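Local coordinates for suppressor of fused family protein (Neisseria gonorrhoeae, PDB 3K5J) that is of unknown function but resembles the N-terminal domain of human Suppressor of fused and may act by binding another protein, at residues 13-18 with 127-132; 20-25 with 40-45; 52-57 with 72-77. All blocks are in the same frame, centred on the assembly; numbering follows the deposited sequence.

Contact 1. Residues 13-18 with 127-132. With SO4 (sulfate ion), chain C.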
loop_
_atom_site.group_PDB
_atom_site.type_symbol
_atom_site.label_atom_id
_atom_site.label_comp_id
_atom_site.label_asym_id
_atom_site.label_seq_id
_atom_site.Cartn_x
_atom_site.Cartn_y
_atom_site.Cartn_z
ATOM N N GLN A 13 -13.635 -7.080 -5.200
ATOM C CA GLN A 13 -14.481 -8.254 -4.982
ATOM C C GLN A 13 -14.369 -9.254 -6.151
ATOM O O GLN A 13 -14.414 -10.491 -5.940
ATOM C CB GLN A 13 -15.930 -7.846 -4.734
ATOM C CG GLN A 13 -16.786 -8.949 -4.225
ATOM C CD GLN A 13 -16.366 -9.476 -2.848
ATOM O OE1 GLN A 13 -16.785 -8.900 -1.830
ATOM N NE2 GLN A 13 -15.556 -10.581 -2.790
ATOM N N LYS A 14 -14.231 -8.728 -7.364
ATOM C CA LYS A 14 -14.028 -9.533 -8.588
ATOM C C LYS A 14 -12.694 -10.266 -8.549
ATOM O O LYS A 14 -12.587 -11.432 -8.971
ATOM C CB LYS A 14 -14.095 -8.632 -9.829
ATOM C CG LYS A 14 -13.811 -9.320 -11.163
ATOM C CD LYS A 14 -13.606 -8.322 -12.275
ATOM C CE LYS A 14 -12.804 -8.940 -13.400
ATOM N NZ LYS A 14 -13.485 -10.151 -13.917
ATOM N N PHE A 15 -11.661 -9.586 -8.050
ATOM C CA PHE A 15 -10.337 -10.186 -7.981
ATOM C C PHE A 15 -10.294 -11.267 -6.893
ATOM O O PHE A 15 -9.769 -12.350 -7.105
ATOM C CB PHE A 15 -9.260 -9.104 -7.773
ATOM C CG PHE A 15 -7.878 -9.676 -7.787
ATOM C CD1 PHE A 15 -7.352 -10.119 -8.963
ATOM C CD2 PHE A 15 -7.159 -9.855 -6.643
ATOM C CE1 PHE A 15 -6.142 -10.730 -8.988
ATOM C CE2 PHE A 15 -5.923 -10.462 -6.679
ATOM C CZ PHE A 15 -5.431 -10.889 -7.881
ATOM N N TRP A 16 -10.876 -10.953 -5.732
ATOM C CA TRP A 16 -11.008 -11.899 -4.625
ATOM C C TRP A 16 -12.467 -12.357 -4.456
ATOM O O TRP A 16 -13.121 -12.055 -3.449
ATOM C CB TRP A 16 -10.476 -11.307 -3.348
ATOM C CG TRP A 16 -8.988 -11.091 -3.310
ATOM C CD1 TRP A 16 -8.043 -12.057 -3.180
ATOM C CD2 TRP A 16 -8.284 -9.840 -3.340
ATOM N NE1 TRP A 16 -6.795 -11.492 -3.149
ATOM C CE2 TRP A 16 -6.915 -10.131 -3.222
ATOM C CE3 TRP A 16 -8.666 -8.521 -3.474
ATOM C CZ2 TRP A 16 -5.947 -9.149 -3.256
ATOM C CZ3 TRP A 16 -7.668 -7.521 -3.498
ATOM C CH2 TRP A 16 -6.353 -7.850 -3.361
ATOM N N LYS A 17 -12.939 -13.159 -5.425
ATOM C CA LYS A 17 -14.341 -13.560 -5.536
ATOM C C LYS A 17 -14.849 -14.268 -4.279
ATOM O O LYS A 17 -16.052 -14.133 -3.913
ATOM C CB LYS A 17 -14.539 -14.443 -6.790
ATOM C CG LYS A 17 -15.959 -14.998 -6.979
ATOM N N HIS A 18 -13.959 -15.003 -3.616
ATOM C CA HIS A 18 -14.388 -15.803 -2.458
ATOM C C HIS A 18 -13.912 -15.297 -1.129
ATOM O O HIS A 18 -13.820 -16.055 -0.170
ATOM C CB HIS A 18 -13.985 -17.271 -2.706
ATOM C CG HIS A 18 -14.623 -17.814 -3.928
ATOM N ND1 HIS A 18 -15.985 -18.006 -4.000
ATOM C CD2 HIS A 18 -14.134 -18.073 -5.164
ATOM C CE1 HIS A 18 -16.301 -18.419 -5.210
ATOM N NE2 HIS A 18 -15.200 -18.464 -5.941
ATOM N N GLN A 127 -1.919 -8.155 -13.243
ATOM C CA GLN A 127 -2.583 -7.138 -13.982
ATOM C C GLN A 127 -4.074 -7.056 -13.716
ATOM O O GLN A 127 -4.655 -5.973 -13.822
ATOM C CB GLN A 127 -2.362 -7.344 -15.473
ATOM C CG GLN A 127 -2.797 -6.141 -16.327
ATOM C CD GLN A 127 -2.649 -6.434 -17.778
ATOM O OE1 GLN A 127 -3.420 -7.223 -18.341
ATOM N NE2 GLN A 127 -1.631 -5.845 -18.395
ATOM N N GLU A 128 -4.703 -8.177 -13.348
ATOM C CA GLU A 128 -6.147 -8.139 -13.066
ATOM C C GLU A 128 -6.469 -7.224 -11.881
ATOM O O GLU A 128 -7.531 -6.607 -11.851
ATOM C CB GLU A 128 -6.721 -9.535 -12.771
ATOM C CG GLU A 128 -8.262 -9.575 -12.661
ATOM C CD GLU A 128 -8.799 -10.963 -12.390
ATOM O OE1 GLU A 128 -8.006 -11.910 -12.274
ATOM O OE2 GLU A 128 -10.018 -11.081 -12.269
ATOM N N LEU A 129 -5.548 -7.137 -10.926
ATOM C CA LEU A 129 -5.671 -6.175 -9.842
ATOM C C LEU A 129 -5.128 -4.792 -10.250
ATOM O O LEU A 129 -5.732 -3.778 -9.933
ATOM C CB LEU A 129 -4.984 -6.662 -8.585
ATOM C CG LEU A 129 -5.152 -5.707 -7.380
ATOM C CD1 LEU A 129 -6.621 -5.623 -6.895
ATOM C CD2 LEU A 129 -4.218 -6.119 -6.185
ATOM N N GLU A 130 -4.015 -4.760 -10.981
ATOM C CA GLU A 130 -3.331 -3.522 -11.347
ATOM C C GLU A 130 -4.237 -2.463 -11.981
ATOM O O GLU A 130 -4.112 -1.298 -11.641
ATOM C CB GLU A 130 -2.159 -3.852 -12.283
ATOM C CG GLU A 130 -1.244 -2.664 -12.605
ATOM C CD GLU A 130 -0.398 -2.897 -13.830
ATOM O OE1 GLU A 130 -0.605 -3.914 -14.536
ATOM O OE2 GLU A 130 0.497 -2.066 -14.040
ATOM N N TYR A 131 -5.060 -2.858 -12.958
ATOM C CA TYR A 131 -5.897 -1.906 -13.704
ATOM C C TYR A 131 -7.357 -2.117 -13.469
ATOM O O TYR A 131 -7.874 -3.224 -13.606
ATOM C CB TYR A 131 -5.644 -2.022 -15.219
ATOM C CG TYR A 131 -4.437 -1.223 -15.706
ATOM C CD1 TYR A 131 -3.136 -1.732 -15.697
ATOM C CD2 TYR A 131 -4.607 0.050 -16.226
ATOM C CE1 TYR A 131 -2.067 -0.964 -16.144
ATOM C CE2 TYR A 131 -3.535 0.824 -16.644
ATOM C CZ TYR A 131 -2.260 0.315 -16.623
ATOM O OH TYR A 131 -1.198 1.096 -17.082
HETATM N N MSE A 132 -8.014 -0.999 -13.201
HETATM C CA MSE A 132 -9.462 -0.821 -13.265
HETATM C C MSE A 132 -9.860 0.464 -14.002
HETATM O O MSE A 132 -9.634 1.521 -13.498
HETATM C CB MSE A 132 -9.942 -0.579 -11.839
HETATM C CG MSE A 132 -11.386 -0.350 -11.586
HETATM SE SE MSE A 132 -11.805 0.436 -9.913
HETATM C CE MSE A 132 -11.343 2.271 -10.003
HETATM S S SO4 C . -10.308 -15.908 -4.341
HETATM O O1 SO4 C . -10.067 -17.107 -3.518
HETATM O O2 SO4 C . -8.998 -15.257 -4.613
HETATM O O3 SO4 C . -10.934 -16.347 -5.599
HETATM O O4 SO4 C . -11.189 -15.063 -3.565
HETATM O O HOH W 1 -10.717 -12.860 -10.583
HETATM O O HOH W 2 -8.245 -13.572 -9.206
#

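Contact 2. Residues 20-25 with 40-45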
loop_
_atom_site.group_PDB
_atom_site.type_symbol
_atom_site.label_atom_id
_atom_site.label_comp_id
_atom_site.label_asym_id
_atom_site.label_seq_id
_atom_site.Cartn_x
_atom_site.Cartn_y
_atom_site.Cartn_z
ATOM N N ASP A 20 -14.454 -12.167 1.918
ATOM C CA ASP A 20 -15.225 -11.072 2.475
ATOM C C ASP A 20 -14.323 -9.812 2.477
ATOM O O ASP A 20 -13.123 -9.904 2.734
ATOM C CB ASP A 20 -15.692 -11.394 3.889
ATOM C CG ASP A 20 -16.655 -12.589 3.916
ATOM O OD1 ASP A 20 -17.526 -12.681 3.009
ATOM O OD2 ASP A 20 -16.518 -13.422 4.839
ATOM N N ILE A 21 -14.944 -8.675 2.201
ATOM C CA ILE A 21 -14.299 -7.381 2.164
ATOM C C ILE A 21 -15.119 -6.407 2.991
ATOM O O ILE A 21 -16.351 -6.281 2.816
ATOM C CB ILE A 21 -14.137 -6.868 0.721
ATOM C CG1 ILE A 21 -13.402 -7.888 -0.148
ATOM C CG2 ILE A 21 -13.482 -5.423 0.723
ATOM C CD1 ILE A 21 -13.234 -7.495 -1.628
ATOM N N LYS A 22 -14.459 -5.733 3.924
ATOM C CA LYS A 22 -15.070 -4.754 4.822
ATOM C C LYS A 22 -14.627 -3.356 4.418
ATOM O O LYS A 22 -13.460 -3.140 4.128
ATOM C CB LYS A 22 -14.650 -4.985 6.293
ATOM C CG LYS A 22 -15.215 -3.948 7.307
ATOM C CD LYS A 22 -14.923 -4.297 8.773
ATOM C CE LYS A 22 -15.654 -3.382 9.743
ATOM N NZ LYS A 22 -15.422 -3.749 11.166
ATOM N N GLY A 23 -15.545 -2.406 4.438
ATOM C CA GLY A 23 -15.259 -1.015 4.156
ATOM C C GLY A 23 -15.295 -0.178 5.398
ATOM O O GLY A 23 -16.131 -0.389 6.296
ATOM N N PHE A 24 -14.403 0.811 5.417
ATOM C CA PHE A 24 -14.235 1.782 6.508
ATOM C C PHE A 24 -14.414 3.182 5.957
ATOM O O PHE A 24 -14.093 3.478 4.785
ATOM C CB PHE A 24 -12.860 1.661 7.121
ATOM C CG PHE A 24 -12.605 0.311 7.732
ATOM C CD1 PHE A 24 -13.026 0.063 9.029
ATOM C CD2 PHE A 24 -12.017 -0.690 7.040
ATOM C CE1 PHE A 24 -12.797 -1.164 9.610
ATOM C CE2 PHE A 24 -11.797 -1.943 7.645
ATOM C CZ PHE A 24 -12.203 -2.157 8.893
ATOM N N THR A 25 -14.946 4.053 6.807
ATOM C CA THR A 25 -15.201 5.445 6.503
ATOM C C THR A 25 -14.822 6.350 7.677
ATOM O O THR A 25 -14.541 5.867 8.782
ATOM C CB THR A 25 -16.721 5.672 6.189
ATOM O OG1 THR A 25 -17.462 5.415 7.374
ATOM C CG2 THR A 25 -17.253 4.801 5.035
ATOM N N VAL A 40 -11.136 2.987 3.195
ATOM C CA VAL A 40 -10.189 1.870 3.125
ATOM C C VAL A 40 -11.036 0.604 3.079
ATOM O O VAL A 40 -12.020 0.479 3.820
ATOM C CB VAL A 40 -9.207 1.856 4.328
ATOM C CG1 VAL A 40 -8.397 0.547 4.433
ATOM C CG2 VAL A 40 -8.277 3.094 4.202
ATOM N N PHE A 41 -10.640 -0.315 2.232
ATOM C CA PHE A 41 -11.241 -1.659 2.161
ATOM C C PHE A 41 -10.261 -2.679 2.697
ATOM O O PHE A 41 -9.078 -2.591 2.423
ATOM C CB PHE A 41 -11.638 -2.021 0.721
ATOM C CG PHE A 41 -12.760 -1.171 0.194
ATOM C CD1 PHE A 41 -14.035 -1.306 0.726
ATOM C CD2 PHE A 41 -12.552 -0.230 -0.823
ATOM C CE1 PHE A 41 -15.074 -0.510 0.250
ATOM C CE2 PHE A 41 -13.605 0.555 -1.308
ATOM C CZ PHE A 41 -14.850 0.443 -0.771
ATOM N N GLN A 42 -10.772 -3.627 3.485
ATOM C CA GLN A 42 -10.007 -4.703 4.104
ATOM C C GLN A 42 -10.477 -6.035 3.515
ATOM O O GLN A 42 -11.652 -6.422 3.703
ATOM C CB GLN A 42 -10.254 -4.691 5.597
ATOM C CG GLN A 42 -9.588 -5.775 6.398
ATOM C CD GLN A 42 -10.215 -5.921 7.755
ATOM O OE1 GLN A 42 -11.437 -6.147 7.848
ATOM N NE2 GLN A 42 -9.409 -5.847 8.804
ATOM N N VAL A 43 -9.576 -6.719 2.817
ATOM C CA VAL A 43 -9.835 -8.030 2.274
ATOM C C VAL A 43 -9.420 -9.034 3.376
ATOM O O VAL A 43 -8.248 -9.079 3.769
ATOM C CB VAL A 43 -9.082 -8.296 0.965
ATOM C CG1 VAL A 43 -9.500 -9.638 0.362
ATOM C CG2 VAL A 43 -9.276 -7.133 -0.045
ATOM N N ILE A 44 -10.391 -9.773 3.865
ATOM C CA ILE A 44 -10.228 -10.629 5.026
ATOM C C ILE A 44 -9.791 -12.018 4.585
ATOM O O ILE A 44 -10.393 -12.609 3.683
ATOM C CB ILE A 44 -11.572 -10.706 5.777
ATOM C CG1 ILE A 44 -11.954 -9.322 6.300
ATOM C CG2 ILE A 44 -11.518 -11.695 6.956
ATOM C CD1 ILE A 44 -13.467 -9.156 6.591
ATOM N N PRO A 45 -8.738 -12.564 5.232
ATOM C CA PRO A 45 -8.285 -13.902 4.867
ATOM C C PRO A 45 -9.361 -14.956 5.175
ATOM O O PRO A 45 -10.089 -14.836 6.175
ATOM C CB PRO A 45 -7.027 -14.099 5.731
ATOM C CG PRO A 45 -7.142 -13.156 6.842
ATOM C CD PRO A 45 -7.920 -11.984 6.294
HETATM O O HOH W 3 -12.835 -13.737 3.756
#

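Contact 3. Residues 52-57 with 72-77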
loop_
_atom_site.group_PDB
_atom_site.type_symbol
_atom_site.label_atom_id
_atom_site.label_comp_id
_atom_site.label_asym_id
_atom_site.label_seq_id
_atom_site.Cartn_x
_atom_site.Cartn_y
_atom_site.Cartn_z
ATOM N N TRP A 52 -3.843 -10.239 5.218
ATOM C CA TRP A 52 -4.884 -9.235 5.196
ATOM C C TRP A 52 -4.442 -8.164 4.195
ATOM O O TRP A 52 -3.276 -7.793 4.174
ATOM C CB TRP A 52 -4.996 -8.618 6.563
ATOM C CG TRP A 52 -5.314 -9.633 7.636
ATOM C CD1 TRP A 52 -4.491 -10.600 8.156
ATOM C CD2 TRP A 52 -6.559 -9.779 8.279
ATOM N NE1 TRP A 52 -5.163 -11.355 9.087
ATOM C CE2 TRP A 52 -6.442 -10.861 9.189
ATOM C CE3 TRP A 52 -7.755 -9.104 8.188
ATOM C CZ2 TRP A 52 -7.510 -11.287 9.978
ATOM C CZ3 TRP A 52 -8.798 -9.498 8.973
ATOM C CH2 TRP A 52 -8.665 -10.582 9.871
ATOM N N VAL A 53 -5.354 -7.685 3.369
ATOM C CA VAL A 53 -5.032 -6.651 2.425
ATOM C C VAL A 53 -5.872 -5.412 2.699
ATOM O O VAL A 53 -7.088 -5.483 2.793
ATOM C CB VAL A 53 -5.220 -7.085 0.949
ATOM C CG1 VAL A 53 -4.721 -6.003 -0.020
ATOM C CG2 VAL A 53 -4.527 -8.427 0.697
ATOM N N TYR A 54 -5.205 -4.258 2.814
ATOM C CA TYR A 54 -5.840 -2.968 3.052
ATOM C C TYR A 54 -5.629 -2.066 1.843
ATOM O O TYR A 54 -4.476 -1.844 1.445
ATOM C CB TYR A 54 -5.266 -2.298 4.290
ATOM C CG TYR A 54 -5.564 -2.984 5.633
ATOM C CD1 TYR A 54 -4.893 -4.135 6.012
ATOM C CD2 TYR A 54 -6.603 -2.530 6.430
ATOM C CE1 TYR A 54 -5.197 -4.774 7.200
ATOM C CE2 TYR A 54 -6.906 -3.156 7.632
ATOM C CZ TYR A 54 -6.187 -4.280 8.013
ATOM O OH TYR A 54 -6.523 -4.904 9.210
ATOM N N VAL A 55 -6.737 -1.565 1.266
ATOM C CA VAL A 55 -6.699 -0.883 -0.008
ATOM C C VAL A 55 -7.358 0.505 0.115
ATOM O O VAL A 55 -8.443 0.628 0.681
ATOM C CB VAL A 55 -7.449 -1.680 -1.130
ATOM C CG1 VAL A 55 -7.272 -0.952 -2.495
ATOM C CG2 VAL A 55 -7.018 -3.170 -1.154
ATOM N N SER A 56 -6.707 1.549 -0.397
ATOM C CA SER A 56 -7.315 2.870 -0.416
ATOM C C SER A 56 -8.425 2.997 -1.456
ATOM O O SER A 56 -8.373 2.329 -2.498
ATOM C CB SER A 56 -6.262 3.932 -0.654
ATOM O OG SER A 56 -5.699 3.917 -1.969
ATOM N N SER A 57 -9.326 3.945 -1.221
ATOM C CA SER A 57 -10.347 4.267 -2.206
ATOM C C SER A 57 -10.719 5.738 -2.148
ATOM O O SER A 57 -11.347 6.201 -1.177
ATOM C CB SER A 57 -11.610 3.413 -1.946
ATOM O OG SER A 57 -12.612 3.640 -2.945
ATOM N N PRO A 72 0.620 -9.243 7.539
ATOM C CA PRO A 72 0.551 -10.597 8.116
ATOM C C PRO A 72 -0.564 -10.812 9.135
ATOM O O PRO A 72 -0.946 -11.964 9.415
ATOM C CB PRO A 72 1.960 -10.767 8.739
ATOM C CG PRO A 72 2.449 -9.430 8.992
ATOM C CD PRO A 72 1.890 -8.569 7.874
ATOM N N PHE A 73 -1.044 -9.731 9.708
ATOM C CA PHE A 73 -2.108 -9.786 10.692
ATOM C C PHE A 73 -3.025 -8.576 10.550
ATOM O O PHE A 73 -2.683 -7.563 9.928
ATOM C CB PHE A 73 -1.519 -9.888 12.122
ATOM C CG PHE A 73 -0.447 -8.831 12.430
ATOM C CD1 PHE A 73 -0.795 -7.522 12.761
ATOM C CD2 PHE A 73 0.890 -9.173 12.423
ATOM C CE1 PHE A 73 0.197 -6.558 13.062
ATOM C CE2 PHE A 73 1.886 -8.207 12.686
ATOM C CZ PHE A 73 1.542 -6.939 13.034
ATOM N N GLU A 74 -4.215 -8.703 11.138
ATOM C CA GLU A 74 -5.179 -7.622 11.196
ATOM C C GLU A 74 -4.676 -6.554 12.112
ATOM O O GLU A 74 -4.259 -6.819 13.270
ATOM C CB GLU A 74 -6.508 -8.150 11.748
ATOM C CG GLU A 74 -7.608 -7.149 11.753
ATOM C CD GLU A 74 -8.945 -7.708 12.208
ATOM O OE1 GLU A 74 -8.951 -8.710 12.958
ATOM O OE2 GLU A 74 -9.981 -7.135 11.779
ATOM N N THR A 75 -4.737 -5.317 11.654
ATOM C CA THR A 75 -4.378 -4.184 12.484
ATOM C C THR A 75 -4.931 -2.883 11.906
ATOM O O THR A 75 -4.747 -2.615 10.729
ATOM C CB THR A 75 -2.871 -4.028 12.688
ATOM O OG1 THR A 75 -2.637 -2.819 13.399
ATOM C CG2 THR A 75 -2.067 -4.078 11.418
ATOM N N PRO A 76 -5.525 -2.039 12.751
ATOM C CA PRO A 76 -5.988 -0.750 12.294
ATOM C C PRO A 76 -4.851 0.216 11.968
ATOM O O PRO A 76 -5.083 1.299 11.398
ATOM C CB PRO A 76 -6.834 -0.250 13.470
ATOM C CG PRO A 76 -6.235 -0.872 14.602
ATOM C CD PRO A 76 -5.873 -2.249 14.159
ATOM N N GLU A 77 -3.617 -0.158 12.260
ATOM C CA GLU A 77 -2.486 0.654 11.858
ATOM C C GLU A 77 -2.549 1.011 10.365
ATOM O O GLU A 77 -2.173 2.119 9.957
ATOM C CB GLU A 77 -1.169 -0.057 12.193
ATOM C CG GLU A 77 -0.895 -0.124 13.705
ATOM C CD GLU A 77 0.181 -1.149 14.054
ATOM O OE1 GLU A 77 -0.057 -2.357 13.802
ATOM O OE2 GLU A 77 1.240 -0.726 14.574
#

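Contact 1. Residues 13-18 with 127-132
Phe-15, in the last turn of helix 2-15, packs its ring against Leu-129 and Glu-128 of the short helix 127-130, and these three residues carry most of the contact. Leu-129 CB stands 4.1 Å from the centroid of the Phe-15 ring and only 3° off its normal, a CH-pi contact over the middle of one face. The CA atoms of Phe-15 and Leu-129 are 6.4 Å apart. Past CB, the methyls of Leu-129 lie by the indole, where CD2 is 3.9 Å from Trp-16 CH2. Leucine suits the place because its CB meets the Phe-15 face while its branched end packs on Trp-16.

Glu-128 comes at the edge of the phenyl ring. With CG anti to the backbone N (chi1 -172°) and the chain extended beyond it, the side chain passes the rim until its CD is 3.8 Å from Phe-15 CD1, the carboxylate standing almost perpendicular to the ring (87°). Both Lys-14 and Glu-128 have a second deposited conformer, so the long 3.9 Å salt bridge from Lys-14 NZ to Glu-128 OE2 is doubtful as a lasting link. Glutamate suits this exposed margin: its methylenes pack on the ring while its charge stays at the surface. Waters lie between the carboxylate and the carbonyls of Lys-14 and Phe-15, near the helix end.

Trp-16 is the first residue to leave helical geometry. Two residues on, His-18 N gives a hydrogen bond of 2.8 Å to O4 of a sulfate, probably from the crystallisation liquor, which His-19 ND1 also holds.

Leu-129 also packs on Leu-12 of helix 2-15, and its carbonyl accepts from His-11. Met-132, a selenomethionine, continues along that helix, touching Thr-7 and Val-8, while the Glu-130 backbone bonds to Phe-137 of strand 135-143.

Contact 2. Residues 20-25 with 40-45
Lys-22 and Gln-42 face each other as an antiparallel hydrogen-bonded pair. Lys-22 N gives to Gln-42 O at 2.9 Å, and Gln-42 N returns a bond of 2.8 Å to Lys-22 O. Toward one end Ile-44 N donates to Asp-20 O at 3.0 Å, nearly straight at 171°; toward the other, Phe-24 N reaches Val-40 O at 2.9 Å, while the return bond from Val-40 N is weak. A water accepting from Asp-20 N and donating to Ile-44 O continues the ladder beyond its last direct bond.

These bonds join strand 21-24 to strand 39-43 in the protein's mixed sheet, the short segments running at 158° to each other with the twist usual in beta structure. Strand 39-43 is held on its other edge by strand 52-57.

The side chains then sort by face. Ile-21 lies beside Val-43 and rests its CG2 3.9 Å from Phe-41 CB; this apolar face is covered by helix 2-15, through Leu-9 among others. Gly-23, lacking a side chain, lets the Phe-41 ring settle against its backbone, CD1 3.7 Å from Gly-23 CA. On the reverse face, Phe-24 meets Gln-42 CB with its ring edge, the ring and amide planes 80° apart. The amide of Gln-42 is buried, yet its NE2 donates to Tyr-54 OH and Glu-74 OE2.

Contact 3. Residues 52-57 with 72-77
Trp-52 swings its indole beside its own backbone N (chi1 -59°), bringing it over the Phe-73–Glu-74 peptide, while Glu-74, with CG opposite its backbone N (chi1 -175°) and the chain extended, runs across the same ring. Glu-74 CB sits 3.5 Å from the centroid of the six-membered ring, over the face, as a CH-pi contact. The carboxylate follows nearly flat, 17° from the indole plane, with OE1 3.6 Å from Trp-52 CH2. A broad tryptophan suits this place because it can cover both peptide and side chain of a loop that has no regular structure.

That loop leaves strand 65-71, the antiparallel neighbour of strand 52-57, and folds over the sheet to start helix 77-91. Two residues along from Trp-52, on the same face, Tyr-54 OH accepts a bond of 3.1 Å from Thr-75 N, satisfying a buried amide; the hydroxyl and Glu-74 OE2 share a second partner on the neighbouring strand 39-43. Thr-75, ahead of the turn into helix 77-91, makes a capping bond: its OG1 accepts from Glu-77 N at 3.1 Å and donates to Glu-77 OE1 at 2.7 Å, from the anti side of that carboxylate.

How the contacts relate
Contact 1 is at the surface, about 17 Å from contact 3 between centres, and works by aromatic packing with a charged, watered margin. Contacts 2 and 3 are partly buried, their centres about 8 Å apart. They share adjoining strands, 39-43 and 52-57, probably bonded through Val-43 N to Val-53 O and Phe-41 O to Val-55 N. Contact 2 is backbone bonding between strands; contact 3 is side chains holding an irregular loop on the sheet, with Gln-42 as the polar link between them. Trp-16 ties in contact 1, packing on Val-43 and, more distantly, Val-53. Helix 2-15 is followed in the chain, after a short loop, by strand 21-24.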